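Rnh (Ribonuclease H) (Chlorobaculum tepidum, PDB 3H08) probably cuts the RNA strand of RNA-DNA hybrids by magnesium-dependent endonucleolytic hydrolysis, producing 5'-phosphomonoester ends. Local coordinates at residues A[6-11]-A[25-30]; A[14-19]-A[41-46]; A[20-25]-A[33-38]; A[46-51]-A[69-74]; A[65-70]-A[117-122]. The protein carries 3 engineered substitutions. All coordinates share one frame; numbering follows the deposited sequence.

Contact 1 (A[6-11]-A[25-30]); sequences TIYTDG and LLMYGS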
# COMPACT_ATOMS: atom_id res chain seq x y z
N THR A 6 7.08 10.97 2.05
CA THR A 6 6.09 10.72 1.01
C THR A 6 6.35 9.30 0.47
O THR A 6 7.49 8.95 0.20
CB THR A 6 6.18 11.80 -0.06
OG1 THR A 6 5.98 13.07 0.56
CG2 THR A 6 5.16 11.59 -1.17
N ILE A 7 5.29 8.49 0.37
CA ILE A 7 5.40 7.11 -0.04
C ILE A 7 4.47 6.88 -1.21
O ILE A 7 3.30 7.25 -1.17
CB ILE A 7 5.07 6.13 1.12
CG1 ILE A 7 5.91 6.48 2.33
CG2 ILE A 7 5.29 4.72 0.68
CD1 ILE A 7 5.73 5.54 3.48
N TYR A 8 5.01 6.24 -2.23
CA TYR A 8 4.30 5.90 -3.46
C TYR A 8 4.22 4.39 -3.53
O TYR A 8 5.23 3.72 -3.48
CB TYR A 8 5.02 6.45 -4.65
CG TYR A 8 5.22 7.94 -4.61
CD1 TYR A 8 4.28 8.79 -5.17
CD2 TYR A 8 6.34 8.51 -4.00
CE1 TYR A 8 4.45 10.17 -5.16
CE2 TYR A 8 6.50 9.87 -3.97
CZ TYR A 8 5.55 10.70 -4.53
OH TYR A 8 5.75 12.08 -4.56
N THR A 9 3.02 3.85 -3.61
CA THR A 9 2.82 2.41 -3.53
C THR A 9 2.07 1.89 -4.75
O THR A 9 1.16 2.56 -5.30
CB THR A 9 2.07 2.03 -2.22
OG1 THR A 9 0.72 2.49 -2.27
CG2 THR A 9 2.77 2.59 -1.02
N ASP A 10 2.36 0.64 -5.13
CA ASP A 10 1.66 -0.03 -6.24
C ASP A 10 1.69 -1.52 -6.04
O ASP A 10 2.65 -2.06 -5.55
CB ASP A 10 2.29 0.31 -7.63
CG ASP A 10 1.38 -0.07 -8.84
OD1 ASP A 10 1.19 -1.29 -9.12
OD2 ASP A 10 0.93 0.85 -9.62
N GLY A 11 0.63 -2.17 -6.49
CA GLY A 11 0.62 -3.61 -6.53
C GLY A 11 0.08 -4.08 -7.86
O GLY A 11 -0.68 -3.37 -8.51
N LEU A 25 8.10 3.29 -3.04
CA LEU A 25 9.17 4.26 -3.12
C LEU A 25 8.90 5.26 -2.00
O LEU A 25 7.81 5.86 -1.92
CB LEU A 25 9.13 4.96 -4.48
CG LEU A 25 10.12 6.05 -4.76
CD1 LEU A 25 11.46 5.61 -4.41
CD2 LEU A 25 10.01 6.41 -6.24
N LEU A 26 9.87 5.36 -1.10
CA LEU A 26 9.82 6.26 0.04
C LEU A 26 10.73 7.44 -0.24
O LEU A 26 11.87 7.25 -0.66
CB LEU A 26 10.30 5.56 1.33
CG LEU A 26 9.33 4.53 1.91
CD1 LEU A 26 9.47 3.22 1.24
CD2 LEU A 26 9.55 4.39 3.39
N MET A 27 10.23 8.64 -0.03
CA MET A 27 10.94 9.86 -0.37
C MET A 27 10.99 10.84 0.80
O MET A 27 9.99 11.12 1.43
CB MET A 27 10.23 10.51 -1.56
CG MET A 27 10.74 11.82 -1.92
SD MET A 27 9.71 12.46 -3.23
CE MET A 27 9.99 11.26 -4.50
N TYR A 28 12.18 11.36 1.07
CA TYR A 28 12.36 12.43 2.04
C TYR A 28 13.41 13.40 1.47
O TYR A 28 14.60 13.11 1.48
CB TYR A 28 12.79 11.83 3.36
CG TYR A 28 13.04 12.84 4.45
CD1 TYR A 28 12.02 13.66 4.92
CD2 TYR A 28 14.31 12.97 5.02
CE1 TYR A 28 12.28 14.60 5.91
CE2 TYR A 28 14.56 13.88 6.00
CZ TYR A 28 13.56 14.69 6.45
OH TYR A 28 13.85 15.60 7.43
N GLY A 29 12.94 14.53 0.94
CA GLY A 29 13.78 15.42 0.15
C GLY A 29 14.44 14.70 -0.99
O GLY A 29 13.79 14.01 -1.80
N SER A 30 15.77 14.81 -1.05
CA SER A 30 16.53 14.12 -2.09
C SER A 30 16.82 12.65 -1.77
O SER A 30 17.32 11.92 -2.63
CB SER A 30 17.83 14.86 -2.37
OG SER A 30 18.61 14.85 -1.21

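Contact 2 (A[14-19]-A[41-46]); sequences SGNPGK and ATTNNR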
# COMPACT_ATOMS: atom_id res chain seq x y z
N SER A 14 -1.47 -11.01 -11.70
CA SER A 14 -1.94 -11.60 -12.91
C SER A 14 -3.00 -12.55 -12.42
O SER A 14 -2.73 -13.72 -12.13
CB SER A 14 -0.81 -12.33 -13.67
OG SER A 14 0.37 -12.47 -12.87
N GLY A 15 -4.20 -12.03 -12.27
CA GLY A 15 -5.36 -12.87 -12.18
C GLY A 15 -5.87 -12.88 -10.78
O GLY A 15 -5.36 -12.16 -9.91
N ASN A 16 -6.87 -13.73 -10.58
CA ASN A 16 -7.67 -13.69 -9.38
C ASN A 16 -8.04 -15.11 -8.92
O ASN A 16 -9.17 -15.56 -9.12
CB ASN A 16 -8.91 -12.83 -9.60
CG ASN A 16 -9.39 -12.15 -8.32
OD1 ASN A 16 -9.73 -12.83 -7.35
ND2 ASN A 16 -9.38 -10.82 -8.31
N PRO A 17 -7.08 -15.82 -8.29
CA PRO A 17 -5.73 -15.36 -7.96
C PRO A 17 -4.65 -15.69 -9.00
O PRO A 17 -4.86 -16.50 -9.93
CB PRO A 17 -5.44 -16.09 -6.65
CG PRO A 17 -6.10 -17.42 -6.86
CD PRO A 17 -7.30 -17.18 -7.77
N GLY A 18 -3.50 -15.08 -8.80
CA GLY A 18 -2.32 -15.31 -9.61
C GLY A 18 -1.07 -14.75 -8.98
O GLY A 18 -1.11 -14.25 -7.86
N LYS A 19 0.03 -14.81 -9.72
CA LYS A 19 1.31 -14.31 -9.24
C LYS A 19 1.22 -12.81 -9.10
O LYS A 19 0.65 -12.15 -9.95
CB LYS A 19 2.43 -14.65 -10.22
CG LYS A 19 2.82 -16.09 -10.26
CD LYS A 19 3.99 -16.30 -11.22
CE LYS A 19 4.63 -17.66 -11.01
NZ LYS A 19 3.85 -18.75 -11.64
N ALA A 41 0.55 -16.39 -5.13
CA ALA A 41 -0.88 -16.59 -5.40
C ALA A 41 -1.68 -15.59 -4.61
O ALA A 41 -1.83 -15.70 -3.41
CB ALA A 41 -1.32 -18.04 -5.08
N THR A 42 -2.16 -14.58 -5.32
CA THR A 42 -2.73 -13.38 -4.68
C THR A 42 -3.66 -12.66 -5.65
O THR A 42 -3.90 -13.12 -6.80
CB THR A 42 -1.60 -12.47 -4.17
OG1 THR A 42 -2.13 -11.47 -3.29
CG2 THR A 42 -0.83 -11.82 -5.32
N THR A 43 -4.21 -11.57 -5.17
CA THR A 43 -5.11 -10.72 -5.92
C THR A 43 -4.55 -9.30 -6.02
O THR A 43 -3.65 -8.90 -5.25
CB THR A 43 -6.48 -10.64 -5.25
OG1 THR A 43 -6.37 -9.86 -4.05
CG2 THR A 43 -6.99 -12.03 -4.90
N ASN A 44 -5.07 -8.53 -6.98
CA ASN A 44 -4.68 -7.13 -7.09
C ASN A 44 -4.92 -6.35 -5.79
O ASN A 44 -4.08 -5.58 -5.35
CB ASN A 44 -5.43 -6.46 -8.23
CG ASN A 44 -4.91 -6.88 -9.59
OD1 ASN A 44 -3.82 -6.46 -9.99
ND2 ASN A 44 -5.66 -7.70 -10.28
N ASN A 45 -6.10 -6.53 -5.20
CA ASN A 45 -6.40 -5.84 -3.94
C ASN A 45 -5.42 -6.16 -2.84
O ASN A 45 -5.00 -5.29 -2.12
CB ASN A 45 -7.81 -6.17 -3.48
CG ASN A 45 -8.88 -5.43 -4.26
OD1 ASN A 45 -8.60 -4.48 -5.01
ND2 ASN A 45 -10.13 -5.80 -4.04
N ARG A 46 -5.05 -7.43 -2.69
CA ARG A 46 -4.08 -7.78 -1.67
C ARG A 46 -2.72 -7.15 -1.92
O ARG A 46 -2.05 -6.68 -0.96
CB ARG A 46 -3.95 -9.30 -1.52
CG ARG A 46 -5.09 -9.90 -0.76
CD ARG A 46 -4.84 -11.36 -0.37
NE ARG A 46 -3.80 -11.54 0.64
CZ ARG A 46 -3.99 -11.49 1.95
NH1 ARG A 46 -5.17 -11.19 2.47
NH2 ARG A 46 -2.95 -11.71 2.77
O HOH W 1 -6.74 -9.97 -8.87

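Contact 3 (A[20-25]-A[33-38]); sequences GGWGAL and KEISGY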
# COMPACT_ATOMS: atom_id res chain seq x y z
N GLY A 20 1.77 -12.27 -8.02
CA GLY A 20 1.69 -10.86 -7.79
C GLY A 20 2.94 -10.25 -7.23
O GLY A 20 3.85 -10.94 -6.78
N GLY A 21 2.98 -8.94 -7.26
CA GLY A 21 4.07 -8.19 -6.68
C GLY A 21 3.60 -6.87 -6.14
O GLY A 21 2.52 -6.37 -6.48
N TRP A 22 4.46 -6.28 -5.32
CA TRP A 22 4.22 -4.97 -4.76
C TRP A 22 5.52 -4.18 -4.78
O TRP A 22 6.62 -4.74 -4.76
CB TRP A 22 3.65 -5.06 -3.31
CG TRP A 22 4.47 -5.91 -2.41
CD1 TRP A 22 4.34 -7.26 -2.19
CD2 TRP A 22 5.61 -5.51 -1.66
NE1 TRP A 22 5.32 -7.70 -1.34
CE2 TRP A 22 6.12 -6.65 -1.01
CE3 TRP A 22 6.25 -4.28 -1.45
CZ2 TRP A 22 7.22 -6.60 -0.19
CZ3 TRP A 22 7.37 -4.27 -0.68
CH2 TRP A 22 7.82 -5.40 -0.04
N GLY A 23 5.37 -2.86 -4.74
CA GLY A 23 6.51 -1.99 -4.73
C GLY A 23 6.16 -0.71 -3.98
O GLY A 23 5.00 -0.28 -3.95
N ALA A 24 7.16 -0.10 -3.38
CA ALA A 24 6.99 1.18 -2.73
C ALA A 24 8.27 1.99 -2.87
O ALA A 24 9.38 1.46 -2.77
CB ALA A 24 6.61 1.02 -1.25
N LEU A 25 8.10 3.29 -3.04
CA LEU A 25 9.17 4.26 -3.12
C LEU A 25 8.90 5.26 -2.00
O LEU A 25 7.81 5.86 -1.92
CB LEU A 25 9.13 4.96 -4.48
CG LEU A 25 10.12 6.05 -4.76
CD1 LEU A 25 11.46 5.61 -4.41
CD2 LEU A 25 10.01 6.41 -6.24
N LYS A 33 14.19 5.58 -1.01
CA LYS A 33 14.34 4.16 -0.65
C LYS A 33 13.29 3.41 -1.48
O LYS A 33 12.15 3.84 -1.56
CB LYS A 33 14.08 3.94 0.85
CG LYS A 33 14.15 2.44 1.31
CD LYS A 33 13.97 2.23 2.84
CE LYS A 33 14.88 3.12 3.68
NZ LYS A 33 14.76 2.87 5.18
N GLU A 34 13.72 2.32 -2.11
CA GLU A 34 12.87 1.44 -2.87
C GLU A 34 12.78 0.09 -2.18
O GLU A 34 13.78 -0.48 -1.74
CB GLU A 34 13.39 1.25 -4.30
CG GLU A 34 13.41 2.55 -5.08
CD GLU A 34 13.94 2.45 -6.49
OE1 GLU A 34 14.56 1.41 -6.88
OE2 GLU A 34 13.74 3.45 -7.23
N ILE A 35 11.57 -0.46 -2.16
CA ILE A 35 11.35 -1.83 -1.70
C ILE A 35 10.37 -2.51 -2.63
O ILE A 35 9.54 -1.83 -3.26
CB ILE A 35 10.83 -1.86 -0.25
CG1 ILE A 35 9.55 -1.07 -0.12
CG2 ILE A 35 11.89 -1.27 0.67
CD1 ILE A 35 8.85 -1.21 1.22
N SER A 36 10.39 -3.83 -2.64
CA SER A 36 9.43 -4.59 -3.43
C SER A 36 9.42 -6.04 -3.00
O SER A 36 10.33 -6.52 -2.32
CB SER A 36 9.84 -4.51 -4.87
OG SER A 36 11.12 -5.09 -5.09
N GLY A 37 8.40 -6.75 -3.44
CA GLY A 37 8.33 -8.16 -3.18
C GLY A 37 7.30 -8.87 -4.04
O GLY A 37 6.56 -8.25 -4.79
N TYR A 38 7.25 -10.19 -3.84
CA TYR A 38 6.52 -11.12 -4.67
C TYR A 38 5.56 -11.98 -3.82
O TYR A 38 5.83 -12.28 -2.64
CB TYR A 38 7.55 -12.07 -5.34
CG TYR A 38 6.95 -13.25 -6.05
CD1 TYR A 38 6.30 -13.10 -7.26
CD2 TYR A 38 7.09 -14.54 -5.54
CE1 TYR A 38 5.74 -14.19 -7.90
CE2 TYR A 38 6.54 -15.64 -6.18
CZ TYR A 38 5.88 -15.47 -7.38
OH TYR A 38 5.37 -16.59 -8.04
O HOH W 2 5.72 -10.51 -0.47

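Contact 4 (A[46-51]-A[69-74]); sequences RMELMA and SDSAYL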
# COMPACT_ATOMS: atom_id res chain seq x y z
N ARG A 46 -5.05 -7.43 -2.69
CA ARG A 46 -4.08 -7.78 -1.67
C ARG A 46 -2.72 -7.15 -1.92
O ARG A 46 -2.05 -6.68 -0.96
CB ARG A 46 -3.95 -9.30 -1.52
CG ARG A 46 -5.09 -9.90 -0.76
CD ARG A 46 -4.84 -11.36 -0.37
NE ARG A 46 -3.80 -11.54 0.64
CZ ARG A 46 -3.99 -11.49 1.95
NH1 ARG A 46 -5.17 -11.19 2.47
NH2 ARG A 46 -2.95 -11.71 2.77
N MET A 47 -2.30 -7.12 -3.18
CA MET A 47 -0.98 -6.52 -3.46
C MET A 47 -0.99 -4.98 -3.27
O MET A 47 -0.01 -4.41 -2.86
CB MET A 47 -0.50 -6.87 -4.85
CG MET A 47 -0.15 -8.32 -5.02
SD MET A 47 1.30 -8.87 -4.05
CE MET A 47 0.51 -9.39 -2.56
N GLU A 48 -2.12 -4.35 -3.57
CA GLU A 48 -2.32 -2.92 -3.31
C GLU A 48 -2.19 -2.62 -1.83
O GLU A 48 -1.54 -1.65 -1.46
CB GLU A 48 -3.70 -2.50 -3.82
CG GLU A 48 -3.77 -2.53 -5.36
CD GLU A 48 -5.20 -2.46 -5.95
OE1 GLU A 48 -6.22 -2.18 -5.25
OE2 GLU A 48 -5.32 -2.69 -7.17
N LEU A 49 -2.81 -3.44 -0.98
CA LEU A 49 -2.69 -3.23 0.47
C LEU A 49 -1.29 -3.54 0.93
O LEU A 49 -0.73 -2.82 1.75
CB LEU A 49 -3.67 -4.10 1.22
CG LEU A 49 -5.15 -3.86 1.03
CD1 LEU A 49 -5.91 -4.67 2.06
CD2 LEU A 49 -5.48 -2.43 1.18
N MET A 50 -0.74 -4.64 0.45
CA MET A 50 0.61 -5.05 0.87
C MET A 50 1.65 -3.98 0.57
O MET A 50 2.57 -3.72 1.34
CB MET A 50 1.01 -6.37 0.23
CG MET A 50 2.25 -6.94 0.84
SD MET A 50 1.97 -7.52 2.51
CE MET A 50 0.95 -8.95 2.20
N ALA A 51 1.53 -3.33 -0.58
CA ALA A 51 2.49 -2.26 -0.91
C ALA A 51 2.47 -1.15 0.15
O ALA A 51 3.51 -0.66 0.55
CB ALA A 51 2.22 -1.73 -2.23
N SER A 69 -1.40 6.25 -3.79
CA SER A 69 -1.73 4.93 -4.35
C SER A 69 -2.74 5.01 -5.49
O SER A 69 -3.62 5.83 -5.44
CB SER A 69 -2.32 4.07 -3.21
OG SER A 69 -2.69 2.77 -3.64
N ASP A 70 -2.67 4.12 -6.49
CA ASP A 70 -3.75 4.02 -7.51
C ASP A 70 -4.91 3.17 -7.02
O ASP A 70 -5.91 3.03 -7.72
CB ASP A 70 -3.23 3.45 -8.82
CG ASP A 70 -4.27 3.42 -9.90
OD1 ASP A 70 -4.87 4.49 -10.20
OD2 ASP A 70 -4.49 2.33 -10.47
N SER A 71 -4.81 2.66 -5.78
CA SER A 71 -5.80 1.73 -5.27
C SER A 71 -7.00 2.42 -4.65
O SER A 71 -6.93 2.96 -3.54
CB SER A 71 -5.18 0.77 -4.26
OG SER A 71 -6.12 -0.09 -3.66
N ALA A 72 -8.13 2.37 -5.35
CA ALA A 72 -9.38 2.88 -4.78
C ALA A 72 -9.78 2.06 -3.56
O ALA A 72 -10.26 2.61 -2.59
CB ALA A 72 -10.45 2.85 -5.80
N TYR A 73 -9.53 0.76 -3.61
CA TYR A 73 -9.80 -0.16 -2.50
C TYR A 73 -9.18 0.35 -1.23
O TYR A 73 -9.84 0.48 -0.22
CB TYR A 73 -9.26 -1.54 -2.88
CG TYR A 73 -9.49 -2.63 -1.87
CD1 TYR A 73 -10.78 -3.00 -1.48
CD2 TYR A 73 -8.41 -3.34 -1.31
CE1 TYR A 73 -10.98 -4.03 -0.54
CE2 TYR A 73 -8.62 -4.37 -0.43
CZ TYR A 73 -9.88 -4.71 -0.04
OH TYR A 73 -10.04 -5.74 0.87
N LEU A 74 -7.89 0.65 -1.30
CA LEU A 74 -7.21 1.20 -0.16
C LEU A 74 -7.69 2.59 0.20
O LEU A 74 -8.03 2.89 1.37
CB LEU A 74 -5.71 1.24 -0.43
CG LEU A 74 -4.80 1.92 0.61
CD1 LEU A 74 -4.87 1.18 1.96
CD2 LEU A 74 -3.41 2.03 0.10
O HOH W 3 -1.19 0.63 -3.18
O HOH W 4 -8.47 -0.86 -6.16

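Contact 5 (A[65-70]-A[117-122]); sequences VQLYSD and VTFHKV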
# COMPACT_ATOMS: atom_id res chain seq x y z
N VAL A 65 3.07 10.95 7.13
CA VAL A 65 3.20 10.31 5.84
C VAL A 65 2.15 10.82 4.88
O VAL A 65 0.96 10.90 5.20
CB VAL A 65 3.09 8.76 5.95
CG1 VAL A 65 3.16 8.11 4.58
CG2 VAL A 65 4.14 8.21 6.90
N GLN A 66 2.59 11.14 3.68
CA GLN A 66 1.67 11.37 2.56
C GLN A 66 1.84 10.17 1.63
O GLN A 66 2.91 9.95 1.11
CB GLN A 66 2.06 12.65 1.81
CG GLN A 66 2.03 13.90 2.68
CD GLN A 66 0.63 14.41 2.88
OE1 GLN A 66 -0.19 14.31 2.01
NE2 GLN A 66 0.37 15.03 4.02
N LEU A 67 0.80 9.38 1.49
CA LEU A 67 0.84 8.11 0.75
C LEU A 67 -0.01 8.19 -0.48
O LEU A 67 -1.22 8.46 -0.39
CB LEU A 67 0.40 6.96 1.66
CG LEU A 67 0.76 5.57 1.13
CD1 LEU A 67 0.95 4.61 2.25
CD2 LEU A 67 -0.32 5.08 0.22
N TYR A 68 0.63 8.00 -1.62
CA TYR A 68 0.01 8.05 -2.96
C TYR A 68 -0.16 6.65 -3.52
O TYR A 68 0.84 5.92 -3.71
CB TYR A 68 0.87 8.88 -3.92
CG TYR A 68 0.82 10.34 -3.60
CD1 TYR A 68 -0.08 11.18 -4.23
CD2 TYR A 68 1.63 10.88 -2.61
CE1 TYR A 68 -0.12 12.53 -3.91
CE2 TYR A 68 1.59 12.23 -2.28
CZ TYR A 68 0.68 13.05 -2.92
OH TYR A 68 0.63 14.40 -2.65
N SER A 69 -1.40 6.25 -3.79
CA SER A 69 -1.73 4.93 -4.35
C SER A 69 -2.74 5.01 -5.49
O SER A 69 -3.62 5.83 -5.44
CB SER A 69 -2.32 4.07 -3.21
OG SER A 69 -2.69 2.77 -3.64
N ASP A 70 -2.67 4.12 -6.49
CA ASP A 70 -3.75 4.02 -7.51
C ASP A 70 -4.91 3.17 -7.02
O ASP A 70 -5.91 3.03 -7.72
CB ASP A 70 -3.23 3.45 -8.82
CG ASP A 70 -4.27 3.42 -9.90
OD1 ASP A 70 -4.87 4.49 -10.20
OD2 ASP A 70 -4.49 2.33 -10.47
N VAL A 117 -0.95 9.17 8.75
CA VAL A 117 -0.95 8.96 7.30
C VAL A 117 -2.14 9.62 6.61
O VAL A 117 -3.27 9.47 7.03
CB VAL A 117 -0.95 7.44 6.96
CG1 VAL A 117 -0.71 7.22 5.46
CG2 VAL A 117 0.09 6.70 7.77
N THR A 118 -1.84 10.36 5.56
CA THR A 118 -2.87 10.86 4.67
C THR A 118 -2.71 10.05 3.40
O THR A 118 -1.61 9.80 2.95
CB THR A 118 -2.71 12.35 4.40
OG1 THR A 118 -1.40 12.60 3.91
CG2 THR A 118 -2.91 13.13 5.66
N PHE A 119 -3.83 9.63 2.85
CA PHE A 119 -3.88 8.80 1.66
C PHE A 119 -4.43 9.63 0.49
O PHE A 119 -5.45 10.32 0.62
CB PHE A 119 -4.82 7.59 1.92
CG PHE A 119 -4.27 6.59 2.92
CD1 PHE A 119 -3.57 5.45 2.48
CD2 PHE A 119 -4.36 6.83 4.29
CE1 PHE A 119 -3.02 4.58 3.40
CE2 PHE A 119 -3.83 5.93 5.21
CZ PHE A 119 -3.17 4.81 4.76
N HIS A 120 -3.79 9.47 -0.66
CA HIS A 120 -4.15 10.16 -1.87
C HIS A 120 -4.30 9.16 -2.98
O HIS A 120 -3.43 8.33 -3.18
CB HIS A 120 -3.05 11.14 -2.28
CG HIS A 120 -2.72 12.15 -1.22
ND1 HIS A 120 -3.48 13.28 -0.99
CD2 HIS A 120 -1.69 12.21 -0.34
CE1 HIS A 120 -2.94 13.98 -0.01
NE2 HIS A 120 -1.84 13.36 0.38
N LYS A 121 -5.39 9.26 -3.71
CA LYS A 121 -5.63 8.46 -4.91
C LYS A 121 -4.97 9.09 -6.13
O LYS A 121 -5.17 10.30 -6.42
CB LYS A 121 -7.13 8.39 -5.16
CG LYS A 121 -7.54 7.68 -6.41
CD LYS A 121 -7.25 6.22 -6.36
CE LYS A 121 -8.00 5.45 -7.43
NZ LYS A 121 -7.42 5.64 -8.77
N VAL A 122 -4.22 8.28 -6.88
CA VAL A 122 -3.68 8.74 -8.14
C VAL A 122 -4.42 8.09 -9.28
O VAL A 122 -5.04 7.05 -9.08
CB VAL A 122 -2.19 8.53 -8.25
CG1 VAL A 122 -1.47 9.23 -7.10
CG2 VAL A 122 -1.81 7.07 -8.32

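Contact 1 (A[6-11]-A[25-30])
Set anti to its own carbonyl carbon (chi1 -52°), CG1 of Ile7 runs beside Leu26, whose CG adopts the same setting, and the two side chains lie next to each other pointing the same way. Ile7 CG1 approaches Leu26 CG to 4.0 Å, and the terminal CD1 of Ile7 goes on to touch Leu26 CD2. With an alanine at Ile7, the Leu26 branches would probably lose this apolar mate and a gap would open on the buried face. On the other face, Met27 extends from its backbone and then bends at chi3 (-62°), which turns its methyl CE to within 3.8 Å of Tyr8 CE2. A flexible thioether suits this place because it can curl against a bulky ring. Between the faces runs a regular antiparallel ladder. Ile7 and Leu26 form its non-hydrogen-bonded pair, flanked by two hydrogen-bonded pairs: Tyr8 N gives to Leu25 O at 2.8 Å, and Met27 N to Thr6 O, also at 2.8 Å, each bond with its reciprocal mate. Tyr130 of helix 129-144 packs on Leu25, Met27 and the Tyr8 ring, while on its far edge strand 4-13 pairs with strand 64-69 through Ile7 and Thr9.

Contact 2 (A[14-19]-A[41-46])
Asn16 and Thr43 meet at a slant, the amide oxygen OD1 of Asn16 lying 3.8 Å from the methyl CG2 of Thr43. This leaves the hydroxyl of Thr43 for the helix: with chi1 at 71°, OG1 sits between backbone N and carbonyl carbon and accepts from Arg46 N at 3.1 Å. Threonine serves both ends of this task, a methyl for the loop and an oxygen for the cap. Next to this pair Pro17, which follows a cis peptide bond, brings its CB to 3.3 Å from Thr42 O. That same oxygen receives Gly18 N at 2.8 Å, and Thr42 N returns a bond to Gly18 O, so one antiparallel hydrogen-bonded pair ties the segments. Gly18 must be glycine here, since a side chain would run into Ser14 O. The Thr42 methyl CG2 leans over Gly18 O at 3.5 Å. A water extends the junction, giving a proton to Gly15 O at 2.8 Å and accepting from Asn44 N at 2.9 Å. The Asn44 amide oxygen accepts from Ala13 N. The arrangement is that of an N-capped helix start, here opening helix 44-57, which one turn later carries Glu48 of the predicted metal site.

Contact 3 (A[20-25]-A[33-38])
Trp22 lays one face of its indole across the backbone of Ser36 and Gly37, within the beta hairpin of strands 18-28 and 31-39. Gly37 N sits 3.3 Å above the ring plane of Trp22, over its centre, and Gly37 CA makes a CH-pi contact 3.8 Å from the centroid of the five-membered ring. Glycine fits because a side chain there would collide with Trp22 CZ2. With CG between the backbone N and the carbonyl carbon (chi1 52°), the indole folds over the neighbouring strand. At the ring's edge Ile35 CD1 comes to 3.9 Å from Trp22 CZ3, and Ile35 CG1 also packs on Ala24 CB. Beneath this lie two hydrogen-bonded pairs, Trp22 with Gly37 and Ala24 with Ile35, which fix the strand register. Further out, helix 44-57 packs Met47, Met50, Ala51 and Lys54 on the indole. On the other face Leu25 CD1 lies alongside Glu34 CG at 3.7 Å, while the Glu34 carboxylate forms salt bridges with Arg32 and Arg133. An alanine at Trp22 would probably strip Gly37 of its aromatic cover and leave Ile35 CD1 and the helix methionines facing a gap. At the pyrrole edge, a water in the ring plane accepts from Trp22 NE1 at 3.0 Å and donates to Tyr38 O at 2.8 Å.

Contact 4 (A[46-51]-A[69-74])
In the predicted magnesium site, Glu48 on helix 44-57 accepts a hydrogen bond from Ser71, the N-cap residue of helix 72-79. Ser71 OG donates to Glu48 OE1 at 2.6 Å, approaching from above the carboxylate plane, 41° out of it. With OG anti to its backbone N (chi1 176°), the hydroxyl also faces the helix end and accepts from Leu74 N at 3.0 Å. Serine suits the place, since one small hydroxyl can give to the acid and receive from the helix. A water adds a second grip on the carboxylate, donating to Glu48 OE1 at 2.8 Å and accepting from Tyr73 N. Another water, bonded to Glu48 O and Ser69 OG, links the helix backbone to the loop, and Ser69 OG takes Ser71 N in an ST turn. Beside this polar layer the contact is apolar: Leu49 crosses Tyr73 at about a right angle, its CD1 3.7 Å from Tyr73 CE2, while Leu49 CD2 touches Leu74 CD1. Trp105 meets the Tyr73 ring edge-to-face and bonds to its hydroxyl. A bound magnesium ion lies about 3 Å from the nearest Glu48 side-chain atom, consistent with the carboxylate cluster of an RNase H active site, which Asp10, Asp70 and Asp135 probably complete.

Contact 5 (A[65-70]-A[117-122])
His120 overlaps Tyr68 as an offset stack, the ring centroids 4.5 Å apart and the planes 20° from parallel. His120 CD2 lies over the rim of one Tyr68 face, while Val122 CG1 meets the edge of that ring, 3.7 Å from Tyr68 CD1. The imidazole is further held by Gln66, which bends at chi2 (-78°) to bring OE1 into the His120 ring plane. His120 NE2 gives to Gln66 OE1 along a nearly straight line, although the modelled 2.5 Å between these two atoms is too short to be taken at face value. A ring that offers both an N-H at its edge and a flat face is well suited to bridging an amide and a tyrosine.

On the other face Val65, Leu67, Val117 and Phe119 make an apolar patch. Leu67 CD2 lies 4.0 Å from Phe119 CD1, the two side chains pointing the same way, and Val65 and Val117 sit alongside through their CG1 methyls. Leu56 of helix 44-57 covers both valines, and Phe119 packs on helix 72-79.

Between the faces, the backbones are joined as parallel strands, with Leu67 N giving to Thr118 O at 2.8 Å and His120 N to Leu67 O in turn. At the C-terminal end Lys121 NZ forms a salt bridge with Asp70 OD1 at 3.1 Å and donates to Val122 O at 2.8 Å, while Gly124 N also gives to Asp70 OD1. The parallel pair of strands 64-69 and 116-121, bridged by helices, completes the sheet of the RNase H fold, with Asp70 of the predicted metal site just past a strand end.

In the fold
From the N terminus, strands 4-13 and 18-28 fold back on each other in contact 1, and contact 3 extends the sheet by bringing strand 31-39 onto strand 18-28. The two cross along the chain and share Leu25. Contact 2 ties the start of strand 18-28 to the start of helix 44-57, so it crosses contact 1 and encloses the hairpin of contact 3. Contact 4 follows in series, sharing Arg46 with contact 2, and links that helix to the end of strand 64-69 and helix 72-79. Contact 5 overlaps it at Ser69 and Asp70, then closes the longest loop, setting strand 116-121 on the sheet's other edge.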